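Local coordinates for protein putative aminooxidase (PDB 2BA9) that isomerises polyunsaturated fatty acids, probably converting linoleic acid to conjugated linoleic acid, and binds flavin-adenine dinucleotide, at residues Ile9-Ala14 against Val251-Leu256. Numbering follows the deposited sequence.
Sequences IAIIGA and VLTVPL. With FAD (flavin-adenine dinucleotide), chain D.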
ATOM      1  N   ILE A   9     -23.586   9.847  -5.748  1.00 27.54           N
ATOM      2  CA  ILE A   9     -22.497   9.366  -4.923  1.00 26.84           C
ATOM      3  C   ILE A   9     -21.212  10.100  -5.294  1.00 26.42           C
ATOM      4  O   ILE A   9     -20.831  10.154  -6.466  1.00 26.85           O
ATOM      5  CB  ILE A   9     -22.308   7.855  -5.103  1.00 26.82           C
ATOM      6  CG1 ILE A   9     -23.591   7.109  -4.700  1.00 27.26           C
ATOM      7  CG2 ILE A   9     -21.113   7.388  -4.297  1.00 26.04           C
ATOM      8  CD1 ILE A   9     -23.665   5.680  -5.200  1.00 27.39           C
ATOM      9  N   ALA A  10     -20.564  10.682  -4.291  1.00 25.70           N
ATOM     10  CA  ALA A  10     -19.304  11.400  -4.483  1.00 25.56           C
ATOM     11  C   ALA A  10     -18.194  10.526  -3.943  1.00 25.18           C
ATOM     12  O   ALA A  10     -18.188  10.181  -2.757  1.00 25.35           O
ATOM     13  CB  ALA A  10     -19.329  12.744  -3.769  1.00 25.47           C
ATOM     14  N   ILE A  11     -17.279  10.136  -4.824  1.00 24.73           N
ATOM     15  CA  ILE A  11     -16.107   9.352  -4.446  1.00 24.57           C
ATOM     16  C   ILE A  11     -14.898  10.281  -4.349  1.00 24.69           C
ATOM     17  O   ILE A  11     -14.529  10.932  -5.339  1.00 24.76           O
ATOM     18  CB  ILE A  11     -15.840   8.202  -5.473  1.00 24.16           C
ATOM     19  CG1 ILE A  11     -17.014   7.194  -5.462  1.00 24.46           C
ATOM     20  CG2 ILE A  11     -14.518   7.504  -5.164  1.00 23.48           C
ATOM     21  CD1 ILE A  11     -17.312   6.516  -6.810  1.00 23.09           C
ATOM     22  N   ILE A  12     -14.280  10.368  -3.167  1.00 24.70           N
ATOM     23  CA  ILE A  12     -13.063  11.213  -3.038  1.00 24.55           C
ATOM     24  C   ILE A  12     -11.792  10.374  -3.191  1.00 24.10           C
ATOM     25  O   ILE A  12     -11.617   9.378  -2.481  1.00 24.21           O
ATOM     26  CB  ILE A  12     -13.047  11.998  -1.673  1.00 24.50           C
ATOM     27  CG1 ILE A  12     -14.408  12.609  -1.395  1.00 24.62           C
ATOM     28  CG2 ILE A  12     -11.999  13.063  -1.753  1.00 24.64           C
ATOM     29  CD1 ILE A  12     -14.860  13.767  -2.351  1.00 24.97           C
ATOM     30  N   GLY A  13     -10.925  10.809  -4.108  1.00 24.16           N
ATOM     31  CA  GLY A  13      -9.688  10.105  -4.459  1.00 24.68           C
ATOM     32  C   GLY A  13      -9.871   9.275  -5.719  1.00 24.64           C
ATOM     33  O   GLY A  13     -10.782   8.453  -5.781  1.00 24.92           O
ATOM     34  N   ALA A  14      -9.004   9.488  -6.713  1.00 25.06           N
ATOM     35  CA  ALA A  14      -8.948   8.638  -7.925  1.00 24.90           C
ATOM     36  C   ALA A  14      -7.669   7.796  -8.017  1.00 24.91           C
ATOM     37  O   ALA A  14      -7.045   7.695  -9.081  1.00 24.64           O
ATOM     38  CB  ALA A  14      -9.116   9.462  -9.172  1.00 24.64           C
ATOM     39  N   VAL A 251     -18.191   8.764  -0.287  1.00 24.78           N
ATOM     40  CA  VAL A 251     -17.305   7.608  -0.160  1.00 24.62           C
ATOM     41  C   VAL A 251     -15.847   8.077  -0.159  1.00 24.87           C
ATOM     42  O   VAL A 251     -15.362   8.638  -1.144  1.00 24.74           O
ATOM     43  CB  VAL A 251     -17.566   6.557  -1.269  1.00 24.57           C
ATOM     44  CG1 VAL A 251     -16.613   5.372  -1.139  1.00 23.32           C
ATOM     45  CG2 VAL A 251     -19.008   6.087  -1.189  1.00 25.29           C
ATOM     46  N   LEU A 252     -15.173   7.852   0.971  1.00 24.92           N
ATOM     47  CA  LEU A 252     -13.831   8.355   1.215  1.00 24.69           C
ATOM     48  C   LEU A 252     -12.813   7.284   0.942  1.00 24.85           C
ATOM     49  O   LEU A 252     -12.828   6.250   1.603  1.00 24.99           O
ATOM     50  CB  LEU A 252     -13.681   8.778   2.682  1.00 24.78           C
ATOM     51  CG  LEU A 252     -14.601   9.873   3.226  1.00 25.36           C
ATOM     52  CD1 LEU A 252     -14.392  10.024   4.737  1.00 25.72           C
ATOM     53  CD2 LEU A 252     -14.366  11.194   2.511  1.00 25.30           C
ATOM     54  N   THR A 253     -11.921   7.536  -0.015  1.00 24.62           N
ATOM     55  CA  THR A 253     -10.754   6.679  -0.251  1.00 24.72           C
ATOM     56  C   THR A 253      -9.460   7.468   0.004  1.00 24.92           C
ATOM     57  O   THR A 253      -8.381   7.062  -0.432  1.00 25.01           O
ATOM     58  CB  THR A 253     -10.731   6.091  -1.704  1.00 24.47           C
ATOM     59  OG1 THR A 253     -10.443   7.131  -2.650  1.00 24.93           O
ATOM     60  CG2 THR A 253     -12.046   5.426  -2.041  1.00 23.48           C
ATOM     61  N   VAL A 254      -9.588   8.588   0.724  1.00 25.15           N
ATOM     62  CA  VAL A 254      -8.484   9.510   0.991  1.00 25.09           C
ATOM     63  C   VAL A 254      -8.092   9.496   2.469  1.00 25.42           C
ATOM     64  O   VAL A 254      -8.866   9.011   3.302  1.00 25.65           O
ATOM     65  CB  VAL A 254      -8.838  10.951   0.568  1.00 24.95           C
ATOM     66  CG1 VAL A 254      -8.809  11.079  -0.958  1.00 25.70           C
ATOM     67  CG2 VAL A 254     -10.194  11.368   1.124  1.00 24.54           C
ATOM     68  N   PRO A 255      -6.896  10.039   2.809  1.00 25.46           N
ATOM     69  CA  PRO A 255      -6.469  10.056   4.209  1.00 25.55           C
ATOM     70  C   PRO A 255      -7.524  10.657   5.145  1.00 25.62           C
ATOM     71  O   PRO A 255      -7.967  11.803   4.977  1.00 26.12           O
ATOM     72  CB  PRO A 255      -5.175  10.880   4.169  1.00 25.69           C
ATOM     73  CG  PRO A 255      -4.652  10.690   2.816  1.00 25.28           C
ATOM     74  CD  PRO A 255      -5.889  10.676   1.951  1.00 25.59           C
ATOM     75  N   LEU A 256      -7.941   9.849   6.113  1.00 25.56           N
ATOM     76  CA  LEU A 256      -9.081  10.170   6.952  1.00 25.13           C
ATOM     77  C   LEU A 256      -8.754  11.145   8.080  1.00 25.35           C
ATOM     78  O   LEU A 256      -9.612  11.888   8.514  1.00 24.91           O
ATOM     79  CB  LEU A 256      -9.674   8.897   7.536  1.00 24.75           C
ATOM     80  CG  LEU A 256     -10.264   7.886   6.556  1.00 24.27           C
ATOM     81  CD1 LEU A 256     -10.854   6.697   7.367  1.00 21.46           C
ATOM     82  CD2 LEU A 256     -11.296   8.535   5.632  1.00 22.15           C
TER
HETATM   83  PA  FAD D 500      -3.610   6.188  -3.137  1.00 19.59           P
HETATM   84  O1A FAD D 500      -2.937   5.259  -4.104  1.00 19.96           O
HETATM   85  O2A FAD D 500      -2.707   6.995  -2.227  1.00 19.83           O
HETATM   86  O5B FAD D 500      -4.474   7.249  -3.969  1.00 20.92           O
HETATM   87  C5B FAD D 500      -5.234   8.183  -3.239  1.00 23.05           C
HETATM   88  C4B FAD D 500      -5.788   9.242  -4.169  1.00 23.62           C
HETATM   89  O4B FAD D 500      -6.576  10.142  -3.417  1.00 24.57           O
HETATM   90  C3B FAD D 500      -4.676  10.029  -4.866  1.00 23.93           C
HETATM   91  O3B FAD D 500      -4.881  10.016  -6.261  1.00 23.63           O
HETATM   92  C2B FAD D 500      -4.779  11.407  -4.255  1.00 24.35           C
HETATM   93  O2B FAD D 500      -4.298  12.438  -5.118  1.00 24.46           O
HETATM   94  C1B FAD D 500      -6.260  11.449  -3.840  1.00 24.38           C
HETATM   95  N9A FAD D 500      -6.468  12.453  -2.782  1.00 23.97           N
HETATM   96  C8A FAD D 500      -5.802  12.556  -1.579  1.00 24.64           C
HETATM   97  N7A FAD D 500      -6.280  13.639  -0.904  1.00 23.58           N
HETATM   98  C5A FAD D 500      -7.245  14.227  -1.665  1.00 24.46           C
HETATM   99  C6A FAD D 500      -8.056  15.366  -1.487  1.00 23.92           C
HETATM  100  N6A FAD D 500      -8.225  15.874  -0.224  1.00 23.78           N
HETATM  101  N1A FAD D 500      -8.985  15.685  -2.472  1.00 24.67           N
HETATM  102  C2A FAD D 500      -9.080  14.945  -3.641  1.00 25.15           C
HETATM  103  N3A FAD D 500      -8.272  13.828  -3.806  1.00 24.60           N
HETATM  104  C4A FAD D 500      -7.360  13.486  -2.854  1.00 24.25           C
HETATM  105  N1  FAD D 500       0.937  -2.034  -3.761  1.00 25.89           N
HETATM  106  C2  FAD D 500       0.900  -3.363  -4.130  1.00 28.77           C
HETATM  107  O2  FAD D 500      -0.181  -3.945  -4.223  1.00 25.85           O
HETATM  108  N3  FAD D 500       2.079  -4.043  -4.366  1.00 29.83           N
HETATM  109  C4  FAD D 500       3.290  -3.389  -4.263  1.00 29.28           C
HETATM  110  O4  FAD D 500       4.329  -4.025  -4.501  1.00 30.85           O
HETATM  111  C4X FAD D 500       3.329  -2.038  -3.903  1.00 27.21           C
HETATM  112  N5  FAD D 500       4.526  -1.356  -3.768  1.00 24.38           N
HETATM  113  C5X FAD D 500       4.566   0.011  -3.574  1.00 24.27           C
HETATM  114  C6  FAD D 500       5.781   0.693  -3.585  1.00 23.47           C
HETATM  115  C7  FAD D 500       5.802   2.077  -3.425  1.00 23.93           C
HETATM  116  C7M FAD D 500       7.128   2.781  -3.460  1.00 23.84           C
HETATM  117  C8  FAD D 500       4.610   2.773  -3.243  1.00 23.67           C
HETATM  118  C8M FAD D 500       4.579   4.261  -3.064  1.00 22.83           C
HETATM  119  C9  FAD D 500       3.402   2.082  -3.228  1.00 23.66           C
HETATM  120  C9A FAD D 500       3.363   0.695  -3.383  1.00 24.16           C
HETATM  121  N10 FAD D 500       2.156  -0.027  -3.349  1.00 23.80           N
HETATM  122  C10 FAD D 500       2.133  -1.364  -3.674  1.00 25.30           C
HETATM  123  C1' FAD D 500       0.956   0.517  -2.650  1.00 20.63           C
HETATM  124  C2' FAD D 500      -0.119   0.971  -3.630  1.00 19.91           C
HETATM  125  O2' FAD D 500       0.414   1.789  -4.666  1.00 21.29           O
HETATM  126  C3' FAD D 500      -1.179   1.714  -2.832  1.00 20.46           C
HETATM  127  O3' FAD D 500      -1.580   0.913  -1.718  1.00 20.43           O
HETATM  128  C4' FAD D 500      -2.369   2.071  -3.707  1.00 20.53           C
HETATM  129  O4' FAD D 500      -2.033   3.082  -4.650  1.00 24.59           O
HETATM  130  C5' FAD D 500      -3.517   2.502  -2.806  1.00 21.46           C
HETATM  131  O5' FAD D 500      -4.517   3.123  -3.564  1.00 20.30           O
HETATM  132  P   FAD D 500      -5.549   4.152  -2.854  1.00 20.53           P
HETATM  133  O1P FAD D 500      -6.496   4.743  -3.881  1.00 20.58           O
HETATM  134  O2P FAD D 500      -6.264   3.410  -1.778  1.00 23.73           O
HETATM  135  O3P FAD D 500      -4.658   5.347  -2.258  1.00 21.28           O
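Two neighbouring parallel strands of the FAD-binding Rossmann-type sheet pair here, Ile-9 to Ile-12 with Val-251 and Leu-252. Val-251 N donates to Ala-10 O at 2.8 Å, and Val-251 O accepts from Ile-12 N at 2.9 Å. Val-251 is thus held by its backbone between Ala-10 and Ile-12. Ile-12 O is gripped twice, both times by Thr-253. The amide Thr-253 N reaches it in the carbonyl plane, while the hydroxyl donates from 20° off that plane. Thr-253 OG1 lies 2.5 Å from Ile-12 O, short enough that the exact length is doubtful. With chi1 at 71°, OG1 sits between the backbone N and carbonyl carbon of its own residue, and it reaches the same oxygen as the amide. Both strands end here. Gly-13 opens a GxGxxG pattern, consistent with the dinucleotide-binding turn that leads into helix 16-28. Its phi is positive, 98°. With no side chain, it lets the ribose come close. Gly-13 CA lies 3.3 Å from FAD O4B, on the ribose of the adenosine half. Val-254 lies between Ile-12 and the adenine. Val-254 CG1 meets FAD N9A at 3.3 Å, and Val-254 CG2 packs on Ile-12 CG2 at 3.8 Å. Ile-12 CG2 stands anti to its backbone N and also approaches the adenine, at C2A. The CG1 branch of Ile-12 lies alongside Leu-252 CD2, both side chains pointing the same way. The other face of the sheet carries Ile-9, Ile-11 and Val-251. There Ile-9 CG2 touches Val-251 CG2 at 4.0 Å, and helix 408-423 packs on both residues through Phe-423. On the far edge of strand 9-12, Ile-9 and Ile-11 both form backbone hydrogen bonds with Thr-34 of strand 33-36.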